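PDB 1WU4: reducing end xylose-releasing exo-oligoxylanase from Bacillus halodurans, which hydrolyses xylooligosaccharides of three or more units, releasing xylose from the reducing end with inversion of anomeric configuration. Local coordinates for residues G104-Y109 against F187-E192; G108-S113 against D128-F133; P176-D181 against H202-F207. The protein carries 1 engineered substitution. All coordinates share one frame; numbering follows the deposited sequence.

Overall arrangement
The chain leaves helix 85-99 through a loop that leads to strand 113-114 and serves two contacts in turn. Interaction 2 closes first, joining 108-113 to the next helix, 127-144, across a short excursion. Interaction 1 starts from the same loop but closes much later, at 187-192, and so spans interaction 2. Interaction 3 opens inside that span, at 176-181, and ends beyond it on helix 201-210; it crosses interaction 1 and follows interaction 2 in series. Y109 belongs to both early contacts. Hydrogen bonds from N179 to E192 and from Y204 to E131 join interaction 3 to the other two, so that loops and helices of the (alpha/alpha)6 barrel are knitted together.

Interaction 1 of 3, residues G104-Y109 against F187-E192; sequences GVHAGY and FIPEVE
H106 and Y109 close on P189 like two fingers on a knuckle, and this van der Waals contact is the tight part of the interaction. The pyrrolidine meets the imidazole at its edge, with P189 CB 4.0 Å from H106 NE2 and P189 CG equally near H106 CD2. On the phenol side, P189 CG lies 4.0 Å from Y109 CE2, ring and pyrrolidine running antiparallel alongside one another. V105 packs CG1 3.4 Å above one face of the H106 ring, over its centre, while H106 ND1 makes a weak hydrogen bond to W123 O. The phenol hydroxyl of Y109 is bonded to H175 O.

The outer side is looser and reaches solvent through E190. Its carboxylate stands beyond the CE1-NE2 edge of H106, with E190 OE2 3.1 Å from H106 CE1. The same E190 OE2 is 3.3 Å from H106 NE2. The carboxylate plane is turned 42° from that of the ring. CG of E190 sits between backbone N and carbonyl carbon (chi1 59°), and a bend at chi2 turns the acid to the rim of the histidine.

Backbone turns present these groups. A type I turn, G104-A107, runs into a type II turn, H106-Y109, with G108 at its positive-phi corner, and a type I turn, I188-V191, offers P189 and E190 together. Replacing H106 by an alanine is likely to open a gap beside P189, uncover CG1 of V105 and leave the E190 carboxylate without its neighbour. The contact thus joins two connecting loops of the barrel, away from the catalytic residues. Chemically, the imidazole rim meets an apolar proline at NE2 and CD2 and an acid beside it at CE1 and NE2, and the nearby negative charge would be expected to favour a protonated histidine.

Interaction 2 of 3, residues G108-S113 against D128-F133; sequences GYFAWS and DGEEYF
E130 reaches from its helix to the backbone of F110 and receives the amide there: F110 N to E130 OE1 is 2.8 Å, with an N-H...O angle of 161°, the oxygen being met nearly along its own C-O axis. A bend at chi2 (73°) swings the acid across to the loop. The same OE1 lies at the edge of the F110 ring, in its plane and 3.4 Å from F110 CD2. The other oxygen, OE2, hydrogen-bonds a water at 2.7 Å that also bonds F110 O, so one carboxylate serves both polar groups of a single loop residue, directly and through water. F133, one turn of helix beyond G129, comes back to the contact and brings CE2 4.0 Å over one face of F110, near its rim; the two rings meet obliquely, planes 48° apart. The side chain of F133 is about 8 Å from that of E70, probably the proton donor. Around this buried pair, T95 of helix 85-99 and L161 of helix 154-167 touch both rings, helix 69-81 adds S73 and M76 against F133, and the loop runs on into strand 113-114, paired with 67-68.

Interaction 3 of 3, residues P176-D181 against H202-F207; sequences PMWNRD and HFYELF
The hydroxyl of Y204 is held by two hydrogen bonds, one to the carboxylate atom OE1 of E131 and one to the backbone N of L200, while W178 CZ2 touches it at 3.8 Å. With its end fixed in this way, the phenol offers a face to the indole. W178 arrives edge-on, making a T-shaped (edge-to-face) pair: the centroid of its five-membered ring lies 5.5 Å from that of the tyrosine, and the planes stand 84° apart. The nearest touch is W178 CZ2 to Y204 CE1, at 3.6 Å; the indole NE1 rides higher, 4.2 Å above the phenol plane and toward the rim.

Both residues are long, and both need to be, since even the closest alpha carbons, those of W178 and Y204, are 11.6 Å apart. In Y204, CG lies beside the backbone N (chi1 -46°), and this directs the ring toward the loop. F207, later on the same helix, sets CE2 at the edge of the phenol, in its plane.

A second T-shaped partner, W219 of helix 216-233, also meets W178, and A222, A223 and S226 of that helix touch Y204. The contact therefore brings the 176-181 loop onto helix 201-210, with helix 216-233 packed against the tyrosine and helix 127-144 bonded to its hydroxyl.

Interaction 1 of 3, residues G104-Y109 against F187-E192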
loop_
_atom_site.group_PDB
_atom_site.type_symbol
_atom_site.label_atom_id
_atom_site.label_comp_id
_atom_site.label_asym_id
_atom_site.label_seq_id
_atom_site.Cartn_x
_atom_site.Cartn_y
_atom_site.Cartn_z
ATOM N N GLY A 104 -22.317 4.377 -14.565
ATOM C CA GLY A 104 -21.735 5.656 -14.207
ATOM C C GLY A 104 -20.416 5.941 -14.893
ATOM O O GLY A 104 -19.870 5.092 -15.600
ATOM N N VAL A 105 -19.896 7.141 -14.664
ATOM C CA VAL A 105 -18.647 7.566 -15.279
ATOM C C VAL A 105 -17.448 6.728 -14.836
ATOM O O VAL A 105 -16.437 6.671 -15.535
ATOM C CB VAL A 105 -18.376 9.066 -14.987
ATOM C CG1 VAL A 105 -17.862 9.250 -13.572
ATOM C CG2 VAL A 105 -17.399 9.628 -16.009
ATOM N N HIS A 106 -17.562 6.068 -13.687
ATOM C CA HIS A 106 -16.471 5.243 -13.183
ATOM C C HIS A 106 -16.710 3.745 -13.357
ATOM O O HIS A 106 -16.131 2.923 -12.646
ATOM C CB HIS A 106 -16.191 5.580 -11.714
ATOM C CG HIS A 106 -15.710 6.985 -11.506
ATOM N ND1 HIS A 106 -16.387 7.899 -10.728
ATOM C CD2 HIS A 106 -14.634 7.639 -12.006
ATOM C CE1 HIS A 106 -15.752 9.057 -10.759
ATOM N NE2 HIS A 106 -14.685 8.926 -11.526
ATOM N N ALA A 107 -17.561 3.391 -14.315
ATOM C CA ALA A 107 -17.831 1.987 -14.595
ATOM C C ALA A 107 -16.482 1.350 -14.927
ATOM O O ALA A 107 -15.691 1.920 -15.679
ATOM C CB ALA A 107 -18.785 1.860 -15.781
ATOM N N GLY A 108 -16.214 0.180 -14.360
ATOM C CA GLY A 108 -14.944 -0.481 -14.610
ATOM C C GLY A 108 -14.005 -0.348 -13.424
ATOM O O GLY A 108 -12.989 -1.041 -13.343
ATOM N N TYR A 109 -14.340 0.559 -12.511
ATOM C CA TYR A 109 -13.551 0.778 -11.304
ATOM C C TYR A 109 -14.356 0.285 -10.103
ATOM O O TYR A 109 -15.496 -0.165 -10.252
ATOM C CB TYR A 109 -13.217 2.261 -11.132
ATOM C CG TYR A 109 -12.303 2.837 -12.197
ATOM C CD1 TYR A 109 -11.132 2.179 -12.578
ATOM C CD2 TYR A 109 -12.576 4.076 -12.774
ATOM C CE1 TYR A 109 -10.251 2.747 -13.501
ATOM C CE2 TYR A 109 -11.704 4.654 -13.697
ATOM C CZ TYR A 109 -10.546 3.986 -14.052
ATOM O OH TYR A 109 -9.672 4.574 -14.938
ATOM N N PHE A 187 -4.770 11.149 -7.976
ATOM C CA PHE A 187 -5.442 10.992 -6.690
ATOM C C PHE A 187 -6.780 10.298 -6.966
ATOM O O PHE A 187 -7.160 9.360 -6.264
ATOM C CB PHE A 187 -5.675 12.348 -6.028
ATOM C CG PHE A 187 -6.645 12.291 -4.893
ATOM C CD1 PHE A 187 -6.430 11.429 -3.823
ATOM C CD2 PHE A 187 -7.808 13.050 -4.924
ATOM C CE1 PHE A 187 -7.365 11.317 -2.802
ATOM C CE2 PHE A 187 -8.748 12.945 -3.909
ATOM C CZ PHE A 187 -8.526 12.074 -2.846
ATOM N N ILE A 188 -7.496 10.792 -7.975
ATOM C CA ILE A 188 -8.752 10.194 -8.431
ATOM C C ILE A 188 -8.803 10.450 -9.936
ATOM O O ILE A 188 -8.131 11.349 -10.440
ATOM C CB ILE A 188 -10.021 10.755 -7.716
ATOM C CG1 ILE A 188 -10.090 12.275 -7.820
ATOM C CG2 ILE A 188 -10.037 10.295 -6.266
ATOM C CD1 ILE A 188 -11.338 12.859 -7.164
ATOM N N PRO A 189 -9.591 9.659 -10.678
ATOM C CA PRO A 189 -9.697 9.809 -12.133
ATOM C C PRO A 189 -9.981 11.183 -12.732
ATOM O O PRO A 189 -9.417 11.525 -13.773
ATOM C CB PRO A 189 -10.779 8.795 -12.503
ATOM C CG PRO A 189 -10.623 7.737 -11.457
ATOM C CD PRO A 189 -10.446 8.558 -10.204
ATOM N N GLU A 190 -10.838 11.968 -12.087
ATOM C CA GLU A 190 -11.207 13.272 -12.631
ATOM C C GLU A 190 -10.402 14.499 -12.218
ATOM O O GLU A 190 -10.778 15.618 -12.558
ATOM C CB GLU A 190 -12.695 13.545 -12.375
ATOM C CG GLU A 190 -13.115 13.548 -10.911
ATOM C CD GLU A 190 -13.467 12.165 -10.392
ATOM O OE1 GLU A 190 -12.560 11.316 -10.268
ATOM O OE2 GLU A 190 -14.661 11.928 -10.107
ATOM N N VAL A 191 -9.308 14.315 -11.488
ATOM C CA VAL A 191 -8.501 15.469 -11.102
ATOM C C VAL A 191 -7.133 15.378 -11.756
ATOM O O VAL A 191 -6.772 14.344 -12.316
ATOM C CB VAL A 191 -8.318 15.575 -9.566
ATOM C CG1 VAL A 191 -9.673 15.713 -8.894
ATOM C CG2 VAL A 191 -7.566 14.363 -9.035
ATOM N N GLU A 192 -6.379 16.470 -11.700
ATOM C CA GLU A 192 -5.052 16.478 -12.280
ATOM C C GLU A 192 -3.963 16.756 -11.247
ATOM O O GLU A 192 -3.150 17.666 -11.404
ATOM C CB GLU A 192 -4.963 17.484 -13.433
ATOM C CG GLU A 192 -5.715 17.075 -14.708
ATOM C CD GLU A 192 -5.319 15.700 -15.246
ATOM O OE1 GLU A 192 -4.132 15.321 -15.162
ATOM O OE2 GLU A 192 -6.204 14.996 -15.779
#

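Interaction 2 of 3, residues G108-S113 against D128-F133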
loop_
_atom_site.group_PDB
_atom_site.type_symbol
_atom_site.label_atom_id
_atom_site.label_comp_id
_atom_site.label_asym_id
_atom_site.label_seq_id
_atom_site.Cartn_x
_atom_site.Cartn_y
_atom_site.Cartn_z
ATOM N N GLY A 108 -16.214 0.180 -14.360
ATOM C CA GLY A 108 -14.944 -0.481 -14.610
ATOM C C GLY A 108 -14.005 -0.348 -13.424
ATOM O O GLY A 108 -12.989 -1.041 -13.343
ATOM N N TYR A 109 -14.340 0.559 -12.511
ATOM C CA TYR A 109 -13.551 0.778 -11.304
ATOM C C TYR A 109 -14.356 0.285 -10.103
ATOM O O TYR A 109 -15.496 -0.165 -10.252
ATOM C CB TYR A 109 -13.217 2.261 -11.132
ATOM C CG TYR A 109 -12.303 2.837 -12.197
ATOM C CD1 TYR A 109 -11.132 2.179 -12.578
ATOM C CD2 TYR A 109 -12.576 4.076 -12.774
ATOM C CE1 TYR A 109 -10.251 2.747 -13.501
ATOM C CE2 TYR A 109 -11.704 4.654 -13.697
ATOM C CZ TYR A 109 -10.546 3.986 -14.052
ATOM O OH TYR A 109 -9.672 4.574 -14.938
ATOM N N PHE A 110 -13.770 0.380 -8.914
ATOM C CA PHE A 110 -14.425 -0.085 -7.694
ATOM C C PHE A 110 -14.802 1.058 -6.754
ATOM O O PHE A 110 -13.972 1.911 -6.439
ATOM C CB PHE A 110 -13.496 -1.065 -6.970
ATOM C CG PHE A 110 -13.173 -2.296 -7.771
ATOM C CD1 PHE A 110 -13.901 -3.469 -7.590
ATOM C CD2 PHE A 110 -12.168 -2.274 -8.734
ATOM C CE1 PHE A 110 -13.635 -4.602 -8.358
ATOM C CE2 PHE A 110 -11.897 -3.402 -9.508
ATOM C CZ PHE A 110 -12.631 -4.568 -9.318
ATOM N N ALA A 111 -16.059 1.076 -6.311
ATOM C CA ALA A 111 -16.532 2.112 -5.394
ATOM C C ALA A 111 -15.601 2.079 -4.186
ATOM O O ALA A 111 -15.424 1.032 -3.565
ATOM C CB ALA A 111 -17.969 1.826 -4.975
ATOM N N TRP A 112 -15.022 3.224 -3.837
ATOM C CA TRP A 112 -14.049 3.262 -2.751
ATOM C C TRP A 112 -14.541 2.932 -1.349
ATOM O O TRP A 112 -13.780 2.396 -0.536
ATOM C CB TRP A 112 -13.324 4.617 -2.726
ATOM C CG TRP A 112 -14.035 5.707 -1.986
ATOM C CD1 TRP A 112 -15.026 6.518 -2.459
ATOM C CD2 TRP A 112 -13.802 6.106 -0.631
ATOM N NE1 TRP A 112 -15.422 7.403 -1.482
ATOM C CE2 TRP A 112 -14.686 7.170 -0.349
ATOM C CE3 TRP A 112 -12.927 5.666 0.372
ATOM C CZ2 TRP A 112 -14.722 7.803 0.899
ATOM C CZ3 TRP A 112 -12.964 6.296 1.614
ATOM C CH2 TRP A 112 -13.856 7.354 1.864
ATOM N N SER A 113 -15.802 3.243 -1.069
ATOM C CA SER A 113 -16.373 2.995 0.249
ATOM C C SER A 113 -17.769 2.397 0.180
ATOM O O SER A 113 -18.640 2.918 -0.515
ATOM C CB SER A 113 -16.425 4.300 1.048
ATOM O OG SER A 113 -17.134 4.129 2.264
ATOM N N ASP A 128 -5.321 3.821 -5.288
ATOM C CA ASP A 128 -4.414 2.949 -4.548
ATOM C C ASP A 128 -5.042 1.579 -4.307
ATOM O O ASP A 128 -4.338 0.587 -4.111
ATOM C CB ASP A 128 -3.932 3.615 -3.242
ATOM C CG ASP A 128 -5.052 3.943 -2.269
ATOM O OD1 ASP A 128 -6.155 4.322 -2.706
ATOM O OD2 ASP A 128 -4.803 3.843 -1.046
ATOM N N GLY A 129 -6.370 1.519 -4.340
ATOM C CA GLY A 129 -7.046 0.245 -4.182
ATOM C C GLY A 129 -6.863 -0.560 -5.460
ATOM O O GLY A 129 -6.433 -1.712 -5.433
ATOM N N GLU A 130 -7.175 0.057 -6.595
ATOM C CA GLU A 130 -7.035 -0.620 -7.880
ATOM C C GLU A 130 -5.644 -1.214 -8.109
ATOM O O GLU A 130 -5.521 -2.353 -8.552
ATOM C CB GLU A 130 -7.371 0.336 -9.035
ATOM C CG GLU A 130 -8.828 0.297 -9.508
ATOM C CD GLU A 130 -9.807 0.947 -8.545
ATOM O OE1 GLU A 130 -11.017 0.955 -8.859
ATOM O OE2 GLU A 130 -9.378 1.450 -7.486
ATOM N N GLU A 131 -4.590 -0.458 -7.818
ATOM C CA GLU A 131 -3.257 -0.994 -8.059
ATOM C C GLU A 131 -2.917 -2.175 -7.154
ATOM O O GLU A 131 -2.221 -3.095 -7.581
ATOM C CB GLU A 131 -2.194 0.109 -7.966
ATOM C CG GLU A 131 -2.102 0.831 -6.642
ATOM C CD GLU A 131 -1.154 2.019 -6.697
ATOM O OE1 GLU A 131 -0.319 2.082 -7.624
ATOM O OE2 GLU A 131 -1.238 2.887 -5.804
ATOM N N TYR A 132 -3.408 -2.170 -5.916
ATOM C CA TYR A 132 -3.161 -3.304 -5.029
ATOM C C TYR A 132 -4.001 -4.497 -5.500
ATOM O O TYR A 132 -3.532 -5.633 -5.460
ATOM C CB TYR A 132 -3.498 -2.958 -3.573
ATOM C CG TYR A 132 -2.296 -2.551 -2.743
ATOM C CD1 TYR A 132 -1.596 -3.489 -1.984
ATOM C CD2 TYR A 132 -1.852 -1.227 -2.724
ATOM C CE1 TYR A 132 -0.484 -3.115 -1.221
ATOM C CE2 TYR A 132 -0.745 -0.847 -1.970
ATOM C CZ TYR A 132 -0.068 -1.795 -1.222
ATOM O OH TYR A 132 1.028 -1.424 -0.477
ATOM N N PHE A 133 -5.233 -4.247 -5.952
ATOM C CA PHE A 133 -6.071 -5.342 -6.454
ATOM C C PHE A 133 -5.337 -6.044 -7.596
ATOM O O PHE A 133 -5.219 -7.268 -7.621
ATOM C CB PHE A 133 -7.413 -4.834 -7.015
ATOM C CG PHE A 133 -8.442 -4.480 -5.970
ATOM C CD1 PHE A 133 -8.694 -5.322 -4.893
ATOM C CD2 PHE A 133 -9.196 -3.320 -6.103
ATOM C CE1 PHE A 133 -9.688 -5.008 -3.960
ATOM C CE2 PHE A 133 -10.190 -3.000 -5.179
ATOM C CZ PHE A 133 -10.435 -3.845 -4.106
HETATM O O HOH W 1 -11.277 1.990 -5.620
#

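Interaction 3 of 3, residues P176-D181 against H202-F207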
loop_
_atom_site.group_PDB
_atom_site.type_symbol
_atom_site.label_atom_id
_atom_site.label_comp_id
_atom_site.label_asym_id
_atom_site.label_seq_id
_atom_site.Cartn_x
_atom_site.Cartn_y
_atom_site.Cartn_z
ATOM N N PRO A 176 -8.827 7.878 -17.225
ATOM C CA PRO A 176 -7.824 6.933 -16.728
ATOM C C PRO A 176 -7.356 7.302 -15.322
ATOM O O PRO A 176 -7.592 8.419 -14.855
ATOM C CB PRO A 176 -6.707 7.058 -17.756
ATOM C CG PRO A 176 -6.753 8.523 -18.090
ATOM C CD PRO A 176 -8.244 8.783 -18.236
ATOM N N MET A 177 -6.704 6.360 -14.646
ATOM C CA MET A 177 -6.195 6.614 -13.303
ATOM C C MET A 177 -4.750 7.095 -13.332
ATOM O O MET A 177 -4.186 7.444 -12.297
ATOM C CB MET A 177 -6.318 5.367 -12.433
ATOM C CG MET A 177 -7.743 5.083 -12.003
ATOM S SD MET A 177 -7.839 3.750 -10.810
ATOM C CE MET A 177 -9.451 4.047 -10.109
ATOM N N TRP A 178 -4.164 7.095 -14.525
ATOM C CA TRP A 178 -2.800 7.573 -14.733
ATOM C C TRP A 178 -2.872 8.639 -15.809
ATOM O O TRP A 178 -3.608 8.488 -16.785
ATOM C CB TRP A 178 -1.883 6.449 -15.234
ATOM C CG TRP A 178 -1.182 5.695 -14.153
ATOM C CD1 TRP A 178 0.121 5.834 -13.764
ATOM C CD2 TRP A 178 -1.751 4.697 -13.301
ATOM N NE1 TRP A 178 0.395 4.983 -12.721
ATOM C CE2 TRP A 178 -0.737 4.274 -12.416
ATOM C CE3 TRP A 178 -3.024 4.120 -13.199
ATOM C CZ2 TRP A 178 -0.955 3.297 -11.436
ATOM C CZ3 TRP A 178 -3.242 3.152 -12.227
ATOM C CH2 TRP A 178 -2.212 2.750 -11.358
ATOM N N ASN A 179 -2.127 9.723 -15.629
ATOM C CA ASN A 179 -2.100 10.759 -16.647
ATOM C C ASN A 179 -1.209 10.160 -17.733
ATOM O O ASN A 179 -0.078 9.755 -17.463
ATOM C CB ASN A 179 -1.495 12.045 -16.089
ATOM C CG ASN A 179 -1.339 13.118 -17.144
ATOM O OD1 ASN A 179 -0.451 13.040 -17.993
ATOM N ND2 ASN A 179 -2.210 14.122 -17.103
ATOM N N ARG A 180 -1.729 10.084 -18.952
ATOM C CA ARG A 180 -0.992 9.489 -20.063
ATOM C C ARG A 180 0.266 10.237 -20.491
ATOM O O ARG A 180 1.194 9.635 -21.030
ATOM C CB ARG A 180 -1.925 9.322 -21.265
ATOM C CG ARG A 180 -3.106 8.400 -20.997
ATOM C CD ARG A 180 -2.650 6.964 -20.786
ATOM N NE ARG A 180 -2.160 6.358 -22.022
ATOM C CZ ARG A 180 -2.929 6.066 -23.067
ATOM N NH1 ARG A 180 -2.398 5.519 -24.152
ATOM N NH2 ARG A 180 -4.232 6.314 -23.028
ATOM N N ASP A 181 0.303 11.542 -20.243
ATOM C CA ASP A 181 1.453 12.345 -20.630
ATOM C C ASP A 181 2.621 12.268 -19.653
ATOM O O ASP A 181 3.767 12.105 -20.073
ATOM C CB ASP A 181 1.037 13.805 -20.823
ATOM C CG ASP A 181 0.007 13.973 -21.922
ATOM O OD1 ASP A 181 0.237 13.453 -23.032
ATOM O OD2 ASP A 181 -1.029 14.626 -21.676
ATOM N N HIS A 202 7.634 -0.167 -7.746
ATOM C CA HIS A 202 7.920 -1.593 -7.708
ATOM C C HIS A 202 6.739 -2.414 -8.229
ATOM O O HIS A 202 6.931 -3.484 -8.805
ATOM C CB HIS A 202 8.332 -2.027 -6.289
ATOM C CG HIS A 202 7.453 -1.495 -5.200
ATOM N ND1 HIS A 202 7.172 -0.153 -5.057
ATOM C CD2 HIS A 202 6.822 -2.122 -4.178
ATOM C CE1 HIS A 202 6.406 0.023 -3.993
ATOM N NE2 HIS A 202 6.180 -1.155 -3.442
ATOM N N PHE A 203 5.521 -1.914 -8.039
ATOM C CA PHE A 203 4.337 -2.599 -8.552
ATOM C C PHE A 203 4.312 -2.430 -10.072
ATOM O O PHE A 203 4.055 -3.382 -10.812
ATOM C CB PHE A 203 3.055 -1.987 -7.972
ATOM C CG PHE A 203 2.678 -2.497 -6.604
ATOM C CD1 PHE A 203 3.639 -2.694 -5.614
ATOM C CD2 PHE A 203 1.342 -2.739 -6.291
ATOM C CE1 PHE A 203 3.276 -3.124 -4.333
ATOM C CE2 PHE A 203 0.969 -3.166 -5.017
ATOM C CZ PHE A 203 1.934 -3.359 -4.037
ATOM N N TYR A 204 4.595 -1.216 -10.539
ATOM C CA TYR A 204 4.568 -0.940 -11.974
ATOM C C TYR A 204 5.626 -1.735 -12.737
ATOM O O TYR A 204 5.411 -2.104 -13.889
ATOM C CB TYR A 204 4.726 0.565 -12.234
ATOM C CG TYR A 204 3.851 1.437 -11.353
ATOM C CD1 TYR A 204 2.657 0.951 -10.809
ATOM C CD2 TYR A 204 4.251 2.724 -11.005
ATOM C CE1 TYR A 204 1.898 1.718 -9.931
ATOM C CE2 TYR A 204 3.497 3.503 -10.129
ATOM C CZ TYR A 204 2.325 2.988 -9.589
ATOM O OH TYR A 204 1.622 3.725 -8.664
ATOM N N GLU A 205 6.763 -1.998 -12.100
ATOM C CA GLU A 205 7.813 -2.789 -12.739
ATOM C C GLU A 205 7.233 -4.160 -13.074
ATOM O O GLU A 205 7.477 -4.718 -14.144
ATOM C CB GLU A 205 9.000 -2.966 -11.789
ATOM C CG GLU A 205 9.713 -1.678 -11.435
ATOM C CD GLU A 205 10.743 -1.277 -12.467
ATOM O OE1 GLU A 205 10.456 -1.385 -13.679
ATOM O OE2 GLU A 205 11.839 -0.842 -12.060
ATOM N N LEU A 206 6.460 -4.708 -12.144
ATOM C CA LEU A 206 5.855 -6.011 -12.363
ATOM C C LEU A 206 4.736 -5.912 -13.397
ATOM O O LEU A 206 4.560 -6.818 -14.211
ATOM C CB LEU A 206 5.351 -6.584 -11.036
ATOM C CG LEU A 206 6.490 -6.842 -10.039
ATOM C CD1 LEU A 206 5.923 -7.245 -8.689
ATOM C CD2 LEU A 206 7.421 -7.923 -10.579
ATOM N N PHE A 207 3.991 -4.810 -13.389
ATOM C CA PHE A 207 2.938 -4.640 -14.382
ATOM C C PHE A 207 3.574 -4.593 -15.774
ATOM O O PHE A 207 2.973 -5.031 -16.754
ATOM C CB PHE A 207 2.151 -3.343 -14.152
ATOM C CG PHE A 207 1.356 -3.309 -12.870
ATOM C CD1 PHE A 207 1.116 -4.466 -12.124
ATOM C CD2 PHE A 207 0.825 -2.105 -12.421
ATOM C CE1 PHE A 207 0.355 -4.413 -10.947
ATOM C CE2 PHE A 207 0.066 -2.043 -11.253
ATOM C CZ PHE A 207 -0.169 -3.200 -10.515
#